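Local atomic coordinates of large exoprotein involved in heme utilization or adhesion (Yersinia kristensenii ATCC 33638, PDB entry 5E3E), a protein that probably acts as the toxic C-terminal RNase of a contact-dependent growth inhibition system, with an RNase A-like fold, and is bound by its cognate immunity protein. Residues I5-L16 with A28-A37; Y63-I74 with S87-A96. One frame throughout, in Å; residues are numbered along the deposited sequence.

Contact 1 of 2, residues I5-L16 with A28-A37; sequences IDRHVGKTEAEL and ASSFTDRTTA
His8 and Ser29 meet through the imidazole. With CG anti to the carbonyl carbon of His8 (chi1 -52°), the ring reaches strand 27-31. CB lies 3.6 Å from Ser29 O, and CG passes the same oxygen at a similar range. ND1 then donates to that carbonyl, ND1 to Ser29 O 2.9 Å, with an N-H...O angle of 162°. The oxygen lies in the ring plane, and ND1 approaches nearly in line with the C=O bond of Ser29. This bond helps fix the rotation of the ring. CE1, next in the ring, is already farther from Ser29 O. NE2, beyond it, is hydrogen-bonded to OD1 of Asp21 in the CdiI immunity protein chain.

The backbone of His8 is gripped too. Phe31 N donates to His8 O at 2.7 Å, from above the carbonyl plane. Gly10 N returns a bond to Phe31 O at 2.9 Å, so Val9 and Phe31 form a single bridge. Gly10 has a positive phi, and the chain turns there. Ser30 OG lies 3.0 Å from Lys11 N, and a water joins the hydroxyl to Lys11 O.

Val9 CG1 lies 3.5 Å from Arg34 N, at the first turn of helix 34-47. Its CG2 touches Ala37 CB, one turn on, at 3.8 Å. Asp33 caps this helix, its OD1 accepting from Thr36 N. Further on, Leu16 CD2 packs against Ala28 CB at 4.2 Å. Thr12 and Glu15 make a capping box at the start of Leu16's helix. Together these contacts join an N-terminal loop and helix to strand 27-31 of the antiparallel sheet, within a domain of the RNase A superfamily.

Contact 2 of 2, residues Y63-I74 with S87-A96; sequences YLEIDYQSNVPI and SVTNARIIIA. With NA (sodium ion), chain G.
Ser70 and Thr89 meet at the sodium ion. The metal takes Ser70 O at 2.4 Å, Thr89 OG1 at 2.4 Å and Asn90 OD1 at 2.6 Å, and three waters bring the ligands to six. Thr89 OG1 lies between its backbone N and carbonyl carbon (chi1 59°), which brings it to the ion.

In the second shell, Ser70 N donates to Asn90 OD1, so this amide oxygen serves both the metal and the backbone. Ser70 OG donates to Thr89 O at 2.7 Å and accepts from Val72 N, an ST turn. Ile74 N bonds to Val88 O beyond it.

Antiparallel pairing of strands 63-68 and 90-96 carries the contact away from the ion. Leu64 with Ile95, Ile66 with Ile93 and Tyr68 with Ala91 are hydrogen-bonded pairs. Ile66 CG1 presses on Ile93 CB at 3.5 Å. Ala91 N lies at the edge of the Tyr68 ring, in its plane.

On the other face of the sheet, Arg92 NE forms salt bridges with Asp67 OD1 (3.2 Å, on its syn lone pair) and, weakly, with Glu65 OE2. The Asp67 carboxylate stands 82° from the guanidinium plane. Two members of this network each find an opposite charge on CdiI. Glu65 pairs with Arg15 and Arg92 with Asp74 of the immunity protein, consistent with an electrostatic part in the toxin-immunity interface.

How the contacts relate
Contact 1 closes before contact 2 opens along the chain, and their centres lie 13 Å apart. Both belong to the same antiparallel sheet. They join at Ile74: Thr32 N lies 3.0 Å from Ile74 O, a probable hydrogen bond, and Thr36 CG2 packs on that oxygen. Phe31 CE1 also reaches Ala91 CB at 4.0 Å, so the ring of contact 1 packs against strand 90-96 of contact 2. The sodium ion belongs to contact 2 and is about 12 Å from the side chain of Phe31. The CdiI immunity protein reaches both contacts, with its Gln20 bonded to Ser29 N and its Tyr12 to Tyr63 N, so the two lie along one interface.

Contact 1 of 2, residues I5-L16 with A28-A37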
loop_
_atom_site.group_PDB
_atom_site.type_symbol
_atom_site.label_atom_id
_atom_site.label_comp_id
_atom_site.label_asym_id
_atom_site.label_seq_id
_atom_site.Cartn_x
_atom_site.Cartn_y
_atom_site.Cartn_z
ATOM N N ILE B 5 -3.723 -10.270 -6.852
ATOM C CA ILE B 5 -4.928 -10.250 -6.020
ATOM C C ILE B 5 -5.222 -11.659 -5.492
ATOM O O ILE B 5 -5.809 -11.810 -4.434
ATOM C CB ILE B 5 -6.154 -9.672 -6.764
ATOM C CG1 ILE B 5 -7.308 -9.353 -5.809
ATOM C CG2 ILE B 5 -6.629 -10.596 -7.881
ATOM C CD1 ILE B 5 -8.125 -8.181 -6.259
ATOM N N ASP B 6 -4.780 -12.697 -6.213
ATOM C CA ASP B 6 -5.086 -14.065 -5.786
ATOM C C ASP B 6 -4.353 -14.467 -4.524
ATOM O O ASP B 6 -4.759 -15.452 -3.848
ATOM C CB ASP B 6 -4.820 -15.070 -6.921
ATOM C CG ASP B 6 -5.744 -14.854 -8.119
ATOM O OD1 ASP B 6 -6.871 -14.346 -7.930
ATOM O OD2 ASP B 6 -5.353 -15.180 -9.266
ATOM N N ARG B 7 -3.303 -13.719 -4.174
ATOM C CA ARG B 7 -2.620 -13.895 -2.874
ATOM C C ARG B 7 -3.526 -13.433 -1.704
ATOM O O ARG B 7 -3.178 -13.636 -0.525
ATOM C CB ARG B 7 -1.315 -13.087 -2.842
ATOM C CG ARG B 7 -0.299 -13.626 -3.822
ATOM C CD ARG B 7 0.845 -12.677 -4.073
ATOM N NE ARG B 7 1.239 -11.953 -2.888
ATOM C CZ ARG B 7 1.830 -12.474 -1.808
ATOM N NH1 ARG B 7 2.100 -13.759 -1.741
ATOM N NH2 ARG B 7 2.129 -11.674 -0.782
ATOM N N HIS B 8 -4.662 -12.838 -2.034
ATOM C CA HIS B 8 -5.583 -12.194 -1.056
ATOM C C HIS B 8 -7.020 -12.624 -1.288
ATOM O O HIS B 8 -7.967 -11.863 -1.010
ATOM C CB HIS B 8 -5.464 -10.678 -1.131
ATOM C CG HIS B 8 -4.055 -10.211 -1.027
ATOM N ND1 HIS B 8 -3.400 -10.101 0.171
ATOM C CD2 HIS B 8 -3.144 -9.895 -1.982
ATOM C CE1 HIS B 8 -2.156 -9.706 -0.042
ATOM N NE2 HIS B 8 -1.968 -9.606 -1.342
ATOM N N VAL B 9 -7.196 -13.831 -1.815
ATOM C CA VAL B 9 -8.544 -14.434 -1.938
ATOM C C VAL B 9 -8.587 -15.820 -1.289
ATOM O O VAL B 9 -7.851 -16.747 -1.683
ATOM C CB VAL B 9 -9.055 -14.544 -3.396
ATOM C CG1 VAL B 9 -10.473 -15.118 -3.423
ATOM C CG2 VAL B 9 -9.047 -13.198 -4.100
ATOM N N GLY B 10 -9.450 -15.938 -0.291
ATOM C CA GLY B 10 -9.718 -17.208 0.354
ATOM C C GLY B 10 -8.598 -17.816 1.153
ATOM O O GLY B 10 -8.609 -19.031 1.399
ATOM N N LYS B 11 -7.639 -17.002 1.568
ATOM C CA LYS B 11 -6.505 -17.467 2.347
ATOM C C LYS B 11 -6.952 -17.933 3.730
ATOM O O LYS B 11 -7.921 -17.411 4.308
ATOM C CB LYS B 11 -5.466 -16.352 2.497
ATOM C CG LYS B 11 -4.847 -15.876 1.200
ATOM C CD LYS B 11 -4.033 -17.005 0.576
ATOM C CE LYS B 11 -4.455 -17.229 -0.833
ATOM N NZ LYS B 11 -3.716 -18.334 -1.505
ATOM N N THR B 12 -6.240 -18.921 4.245
ATOM C CA THR B 12 -6.498 -19.441 5.576
ATOM C C THR B 12 -5.863 -18.537 6.602
ATOM O O THR B 12 -4.890 -17.785 6.319
ATOM C CB THR B 12 -5.872 -20.838 5.785
ATOM O OG1 THR B 12 -4.447 -20.764 5.627
ATOM C CG2 THR B 12 -6.427 -21.868 4.805
ATOM N N GLU B 13 -6.389 -18.627 7.816
ATOM C CA GLU B 13 -5.758 -17.964 8.965
ATOM C C GLU B 13 -4.262 -18.333 9.119
ATOM O O GLU B 13 -3.411 -17.481 9.421
ATOM C CB GLU B 13 -6.521 -18.327 10.232
ATOM C CG GLU B 13 -7.928 -17.776 10.230
ATOM C CD GLU B 13 -8.803 -18.278 11.365
ATOM O OE1 GLU B 13 -8.542 -19.355 11.933
ATOM O OE2 GLU B 13 -9.794 -17.584 11.636
ATOM N N ALA B 14 -3.959 -19.608 8.879
ATOM C CA ALA B 14 -2.608 -20.110 8.992
ATOM C C ALA B 14 -1.685 -19.366 8.044
ATOM O O ALA B 14 -0.605 -18.992 8.423
ATOM C CB ALA B 14 -2.541 -21.600 8.696
ATOM N N GLU B 15 -2.123 -19.226 6.810
ATOM C CA GLU B 15 -1.332 -18.567 5.746
ATOM C C GLU B 15 -1.090 -17.122 6.081
ATOM O O GLU B 15 0.053 -16.660 6.022
ATOM C CB GLU B 15 -2.013 -18.711 4.387
ATOM C CG GLU B 15 -1.963 -20.151 3.887
ATOM C CD GLU B 15 -2.849 -20.500 2.667
ATOM O OE1 GLU B 15 -4.020 -20.024 2.522
ATOM O OE2 GLU B 15 -2.332 -21.345 1.851
ATOM N N LEU B 16 -2.138 -16.408 6.488
ATOM C CA LEU B 16 -1.991 -14.980 6.813
ATOM C C LEU B 16 -1.102 -14.773 8.031
ATOM O O LEU B 16 -0.217 -13.905 8.022
ATOM C CB LEU B 16 -3.355 -14.320 7.015
ATOM C CG LEU B 16 -4.282 -14.412 5.799
ATOM C CD1 LEU B 16 -5.537 -13.693 6.195
ATOM C CD2 LEU B 16 -3.673 -13.774 4.563
ATOM N N ALA B 28 -1.647 -8.676 7.195
ATOM C CA ALA B 28 -1.955 -9.415 5.991
ATOM C C ALA B 28 -3.441 -9.660 5.959
ATOM O O ALA B 28 -4.049 -10.024 6.962
ATOM C CB ALA B 28 -1.196 -10.717 5.994
ATOM N N SER B 29 -4.030 -9.549 4.793
ATOM C CA SER B 29 -5.468 -9.697 4.682
ATOM C C SER B 29 -5.880 -10.461 3.419
ATOM O O SER B 29 -5.093 -10.621 2.469
ATOM C CB SER B 29 -6.095 -8.314 4.702
ATOM O OG SER B 29 -5.694 -7.562 3.546
ATOM N N SER B 30 -7.144 -10.877 3.407
ATOM C CA SER B 30 -7.690 -11.711 2.343
ATOM C C SER B 30 -9.202 -11.504 2.255
ATOM O O SER B 30 -9.885 -11.488 3.289
ATOM C CB SER B 30 -7.408 -13.184 2.619
ATOM O OG SER B 30 -7.999 -14.004 1.639
ATOM N N PHE B 31 -9.710 -11.381 1.024
ATOM C CA PHE B 31 -11.147 -11.410 0.760
ATOM C C PHE B 31 -11.681 -12.800 1.094
ATOM O O PHE B 31 -10.975 -13.801 0.985
ATOM C CB PHE B 31 -11.462 -11.118 -0.701
ATOM C CG PHE B 31 -11.106 -9.732 -1.129
ATOM C CD1 PHE B 31 -11.866 -8.639 -0.696
ATOM C CD2 PHE B 31 -9.998 -9.506 -1.927
ATOM C CE1 PHE B 31 -11.546 -7.371 -1.098
ATOM C CE2 PHE B 31 -9.687 -8.248 -2.332
ATOM C CZ PHE B 31 -10.453 -7.165 -1.897
ATOM N N THR B 32 -12.925 -12.847 1.523
ATOM C CA THR B 32 -13.562 -14.112 1.925
ATOM C C THR B 32 -13.510 -15.153 0.807
ATOM O O THR B 32 -13.263 -16.317 1.051
ATOM C CB THR B 32 -15.009 -13.848 2.258
ATOM O OG1 THR B 32 -15.044 -12.874 3.299
ATOM C CG2 THR B 32 -15.708 -15.125 2.761
ATOM N N ASP B 33 -13.814 -14.719 -0.402
ATOM C CA ASP B 33 -13.912 -15.643 -1.539
ATOM C C ASP B 33 -13.875 -14.887 -2.826
ATOM O O ASP B 33 -13.874 -13.668 -2.820
ATOM C CB ASP B 33 -15.195 -16.502 -1.465
ATOM C CG ASP B 33 -16.442 -15.698 -1.153
ATOM O OD1 ASP B 33 -16.696 -14.670 -1.805
ATOM O OD2 ASP B 33 -17.202 -16.129 -0.252
ATOM N N ARG B 34 -13.856 -15.618 -3.942
ATOM C CA ARG B 34 -13.758 -14.989 -5.269
ATOM C C ARG B 34 -14.947 -14.105 -5.598
ATOM O O ARG B 34 -14.791 -13.018 -6.131
ATOM C CB ARG B 34 -13.548 -16.064 -6.365
ATOM C CG ARG B 34 -13.056 -15.495 -7.700
ATOM C CD ARG B 34 -12.560 -16.581 -8.665
ATOM N NE ARG B 34 -11.299 -16.181 -9.327
ATOM C CZ ARG B 34 -10.682 -16.864 -10.295
ATOM N NH1 ARG B 34 -11.198 -17.996 -10.772
ATOM N NH2 ARG B 34 -9.541 -16.399 -10.802
ATOM N N THR B 35 -16.153 -14.532 -5.252
ATOM C CA THR B 35 -17.318 -13.719 -5.541
ATOM C C THR B 35 -17.229 -12.363 -4.854
ATOM O O THR B 35 -17.567 -11.336 -5.439
ATOM C CB THR B 35 -18.601 -14.455 -5.115
ATOM O OG1 THR B 35 -18.721 -15.601 -5.938
ATOM C CG2 THR B 35 -19.838 -13.600 -5.302
ATOM N N THR B 36 -16.764 -12.368 -3.617
ATOM C CA THR B 36 -16.587 -11.135 -2.861
ATOM C C THR B 36 -15.476 -10.267 -3.451
ATOM O O THR B 36 -15.649 -9.073 -3.600
ATOM C CB THR B 36 -16.286 -11.465 -1.390
ATOM O OG1 THR B 36 -17.340 -12.291 -0.868
ATOM C CG2 THR B 36 -16.152 -10.215 -0.575
ATOM N N ALA B 37 -14.339 -10.872 -3.786
ATOM C CA ALA B 37 -13.229 -10.106 -4.350
ATOM C C ALA B 37 -13.663 -9.440 -5.632
ATOM O O ALA B 37 -13.313 -8.285 -5.894
ATOM C CB ALA B 37 -12.055 -10.996 -4.610
HETATM O O HOH W 1 -9.665 -15.433 3.392
#

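Contact 2 of 2, residues Y63-I74 with S87-A96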
loop_
_atom_site.group_PDB
_atom_site.type_symbol
_atom_site.label_atom_id
_atom_site.label_comp_id
_atom_site.label_asym_id
_atom_site.label_seq_id
_atom_site.Cartn_x
_atom_site.Cartn_y
_atom_site.Cartn_z
ATOM N N TYR B 63 1.187 4.024 -10.727
ATOM C CA TYR B 63 0.049 3.285 -10.143
ATOM C C TYR B 63 -1.020 4.252 -9.686
ATOM O O TYR B 63 -0.756 5.447 -9.540
ATOM C CB TYR B 63 0.522 2.431 -8.942
ATOM C CG TYR B 63 1.632 1.491 -9.337
ATOM C CD1 TYR B 63 2.968 1.905 -9.318
ATOM C CD2 TYR B 63 1.344 0.236 -9.864
ATOM C CE1 TYR B 63 3.996 1.067 -9.735
ATOM C CE2 TYR B 63 2.355 -0.616 -10.284
ATOM C CZ TYR B 63 3.678 -0.213 -10.223
ATOM O OH TYR B 63 4.725 -1.025 -10.661
ATOM N N LEU B 64 -2.189 3.713 -9.386
ATOM C CA LEU B 64 -3.282 4.459 -8.762
ATOM C C LEU B 64 -3.956 3.589 -7.691
ATOM O O LEU B 64 -4.299 2.435 -7.926
ATOM C CB LEU B 64 -4.319 4.893 -9.793
ATOM C CG LEU B 64 -5.533 5.696 -9.259
ATOM C CD1 LEU B 64 -5.158 7.123 -8.876
ATOM C CD2 LEU B 64 -6.639 5.696 -10.284
ATOM N N GLU B 65 -4.132 4.186 -6.525
ATOM C CA GLU B 65 -4.866 3.595 -5.397
ATOM C C GLU B 65 -6.339 3.938 -5.507
ATOM O O GLU B 65 -6.690 5.112 -5.660
ATOM C CB GLU B 65 -4.327 4.219 -4.098
ATOM C CG GLU B 65 -5.105 3.879 -2.833
ATOM C CD GLU B 65 -4.625 4.644 -1.610
ATOM O OE1 GLU B 65 -3.507 5.253 -1.644
ATOM O OE2 GLU B 65 -5.373 4.591 -0.581
ATOM N N ILE B 66 -7.218 2.939 -5.397
ATOM C CA ILE B 66 -8.621 3.212 -5.320
ATOM C C ILE B 66 -9.153 2.457 -4.128
ATOM O O ILE B 66 -8.876 1.276 -3.961
ATOM C CB ILE B 66 -9.402 2.865 -6.598
ATOM C CG1 ILE B 66 -9.286 1.404 -6.944
ATOM C CG2 ILE B 66 -8.885 3.712 -7.775
ATOM C CD1 ILE B 66 -10.343 0.904 -7.907
ATOM N N ASP B 67 -9.888 3.167 -3.300
ATOM C CA ASP B 67 -10.364 2.619 -2.040
ATOM C C ASP B 67 -11.847 2.355 -2.103
ATOM O O ASP B 67 -12.575 2.926 -2.934
ATOM C CB ASP B 67 -9.965 3.549 -0.890
ATOM C CG ASP B 67 -8.437 3.628 -0.717
ATOM O OD1 ASP B 67 -7.803 2.568 -0.526
ATOM O OD2 ASP B 67 -7.864 4.729 -0.803
ATOM N N TYR B 68 -12.271 1.405 -1.275
ATOM C CA TYR B 68 -13.630 0.927 -1.199
ATOM C C TYR B 68 -13.982 0.998 0.277
ATOM O O TYR B 68 -13.189 0.566 1.121
ATOM C CB TYR B 68 -13.668 -0.518 -1.657
ATOM C CG TYR B 68 -14.966 -1.256 -1.365
ATOM C CD1 TYR B 68 -16.065 -1.107 -2.200
ATOM C CD2 TYR B 68 -15.079 -2.100 -0.267
ATOM C CE1 TYR B 68 -17.229 -1.772 -1.952
ATOM C CE2 TYR B 68 -16.253 -2.804 -0.019
ATOM C CZ TYR B 68 -17.327 -2.621 -0.868
ATOM O OH TYR B 68 -18.520 -3.291 -0.651
ATOM N N GLN B 69 -15.139 1.578 0.594
ATOM C CA GLN B 69 -15.609 1.653 1.953
ATOM C C GLN B 69 -16.982 0.964 2.034
ATOM O O GLN B 69 -17.810 1.078 1.129
ATOM C CB GLN B 69 -15.705 3.118 2.409
ATOM C CG GLN B 69 -14.373 3.878 2.356
ATOM C CD GLN B 69 -14.061 4.485 0.986
ATOM O OE1 GLN B 69 -14.970 4.933 0.259
ATOM N NE2 GLN B 69 -12.767 4.527 0.630
ATOM N N SER B 70 -17.190 0.191 3.087
ATOM C CA SER B 70 -18.502 -0.399 3.339
ATOM C C SER B 70 -18.687 -0.644 4.818
ATOM O O SER B 70 -17.748 -0.411 5.594
ATOM C CB SER B 70 -18.645 -1.727 2.576
ATOM O OG SER B 70 -18.188 -2.848 3.340
ATOM N N ASN B 71 -19.878 -1.130 5.200
ATOM C CA ASN B 71 -20.163 -1.542 6.560
ATOM C C ASN B 71 -20.530 -3.035 6.616
ATOM O O ASN B 71 -21.258 -3.447 7.512
ATOM C CB ASN B 71 -21.313 -0.702 7.172
ATOM C CG ASN B 71 -21.009 0.810 7.206
ATOM O OD1 ASN B 71 -19.985 1.239 7.738
ATOM N ND2 ASN B 71 -21.926 1.619 6.671
ATOM N N VAL B 72 -20.034 -3.844 5.667
ATOM C CA VAL B 72 -20.309 -5.288 5.629
ATOM C C VAL B 72 -18.968 -6.008 5.409
ATOM O O VAL B 72 -18.194 -5.612 4.538
ATOM C CB VAL B 72 -21.323 -5.657 4.514
ATOM C CG1 VAL B 72 -21.454 -7.153 4.342
ATOM C CG2 VAL B 72 -22.702 -5.070 4.832
ATOM N N PRO B 73 -18.681 -7.038 6.227
ATOM C CA PRO B 73 -17.385 -7.722 6.106
ATOM C C PRO B 73 -17.179 -8.354 4.759
ATOM O O PRO B 73 -18.057 -9.060 4.244
ATOM C CB PRO B 73 -17.436 -8.808 7.191
ATOM C CG PRO B 73 -18.610 -8.516 8.028
ATOM C CD PRO B 73 -19.543 -7.674 7.230
ATOM N N ILE B 74 -15.993 -8.110 4.201
ATOM C CA ILE B 74 -15.592 -8.678 2.931
ATOM C C ILE B 74 -14.346 -9.544 3.032
ATOM O O ILE B 74 -13.856 -10.059 2.028
ATOM C CB ILE B 74 -15.462 -7.567 1.835
ATOM C CG1 ILE B 74 -14.544 -6.388 2.243
ATOM C CG2 ILE B 74 -16.819 -6.988 1.526
ATOM C CD1 ILE B 74 -13.191 -6.748 2.713
ATOM N N SER B 87 -12.455 -9.127 11.286
ATOM C CA SER B 87 -13.265 -8.997 10.074
ATOM C C SER B 87 -13.121 -7.555 9.614
ATOM O O SER B 87 -13.000 -6.635 10.428
ATOM C CB SER B 87 -14.743 -9.370 10.300
ATOM O OG SER B 87 -14.799 -10.722 10.710
ATOM N N VAL B 88 -13.070 -7.351 8.314
ATOM C CA VAL B 88 -12.804 -6.014 7.797
ATOM C C VAL B 88 -13.797 -5.708 6.684
ATOM O O VAL B 88 -14.252 -6.619 5.969
ATOM C CB VAL B 88 -11.340 -5.858 7.403
ATOM C CG1 VAL B 88 -10.461 -5.824 8.670
ATOM C CG2 VAL B 88 -10.922 -7.000 6.559
ATOM N N THR B 89 -14.166 -4.435 6.578
ATOM C CA THR B 89 -15.235 -3.997 5.688
ATOM C C THR B 89 -14.760 -3.101 4.521
ATOM O O THR B 89 -15.501 -2.883 3.565
ATOM C CB THR B 89 -16.274 -3.219 6.496
ATOM O OG1 THR B 89 -15.660 -2.077 7.121
ATOM C CG2 THR B 89 -16.867 -4.117 7.609
ATOM N N ASN B 90 -13.543 -2.586 4.603
ATOM C CA ASN B 90 -13.009 -1.708 3.563
ATOM C C ASN B 90 -11.983 -2.449 2.702
ATOM O O ASN B 90 -11.523 -3.503 3.072
ATOM C CB ASN B 90 -12.320 -0.539 4.205
ATOM C CG ASN B 90 -13.283 0.371 4.923
ATOM O OD1 ASN B 90 -14.500 0.257 4.788
ATOM N ND2 ASN B 90 -12.722 1.320 5.685
ATOM N N ALA B 91 -11.600 -1.865 1.581
ATOM C CA ALA B 91 -10.601 -2.491 0.716
ATOM C C ALA B 91 -9.793 -1.506 -0.089
ATOM O O ALA B 91 -10.174 -0.358 -0.232
ATOM C CB ALA B 91 -11.268 -3.468 -0.229
ATOM N N ARG B 92 -8.718 -1.981 -0.689
ATOM C CA ARG B 92 -7.879 -1.110 -1.503
ATOM C C ARG B 92 -7.535 -1.933 -2.700
ATOM O O ARG B 92 -7.155 -3.094 -2.583
ATOM C CB ARG B 92 -6.620 -0.696 -0.750
ATOM C CG ARG B 92 -5.650 0.186 -1.545
ATOM C CD ARG B 92 -4.438 0.631 -0.718
ATOM N NE ARG B 92 -4.942 1.428 0.406
ATOM C CZ ARG B 92 -4.567 1.304 1.673
ATOM N NH1 ARG B 92 -3.611 0.464 2.041
ATOM N NH2 ARG B 92 -5.139 2.076 2.582
ATOM N N ILE B 93 -7.643 -1.303 -3.863
ATOM C CA ILE B 93 -7.213 -1.894 -5.113
ATOM C C ILE B 93 -6.098 -1.045 -5.680
ATOM O O ILE B 93 -6.164 0.171 -5.593
ATOM C CB ILE B 93 -8.385 -1.904 -6.153
ATOM C CG1 ILE B 93 -9.685 -2.507 -5.563
ATOM C CG2 ILE B 93 -7.960 -2.592 -7.431
ATOM C CD1 ILE B 93 -9.598 -3.839 -4.965
ATOM N N ILE B 94 -5.075 -1.661 -6.257
ATOM C CA ILE B 94 -4.012 -0.898 -6.905
ATOM C C ILE B 94 -4.050 -1.230 -8.375
ATOM O O ILE B 94 -3.981 -2.419 -8.733
ATOM C CB ILE B 94 -2.604 -1.249 -6.360
ATOM C CG1 ILE B 94 -2.487 -1.013 -4.844
ATOM C CG2 ILE B 94 -1.506 -0.463 -7.100
ATOM C CD1 ILE B 94 -2.913 0.343 -4.400
ATOM N N ILE B 95 -4.125 -0.204 -9.217
ATOM C CA ILE B 95 -4.094 -0.383 -10.667
ATOM C C ILE B 95 -2.878 0.284 -11.276
ATOM O O ILE B 95 -2.227 1.115 -10.652
ATOM C CB ILE B 95 -5.385 0.107 -11.342
ATOM C CG1 ILE B 95 -5.535 1.636 -11.270
ATOM C CG2 ILE B 95 -6.573 -0.584 -10.730
ATOM C CD1 ILE B 95 -6.653 2.175 -12.143
ATOM N N ALA B 96 -2.548 -0.137 -12.478
ATOM C CA ALA B 96 -1.462 0.492 -13.202
ATOM C C ALA B 96 -1.876 0.771 -14.620
ATOM O O ALA B 96 -2.611 -0.003 -15.226
ATOM C CB ALA B 96 -0.243 -0.391 -13.192
HETATM NA NA NA G . -15.884 0.261 6.939
HETATM O O HOH W 2 -9.040 1.248 1.920
HETATM O O HOH W 3 -17.372 0.030 8.728
HETATM O O HOH W 4 -13.922 0.168 8.309
HETATM O O HOH W 5 -15.883 2.532 6.970
#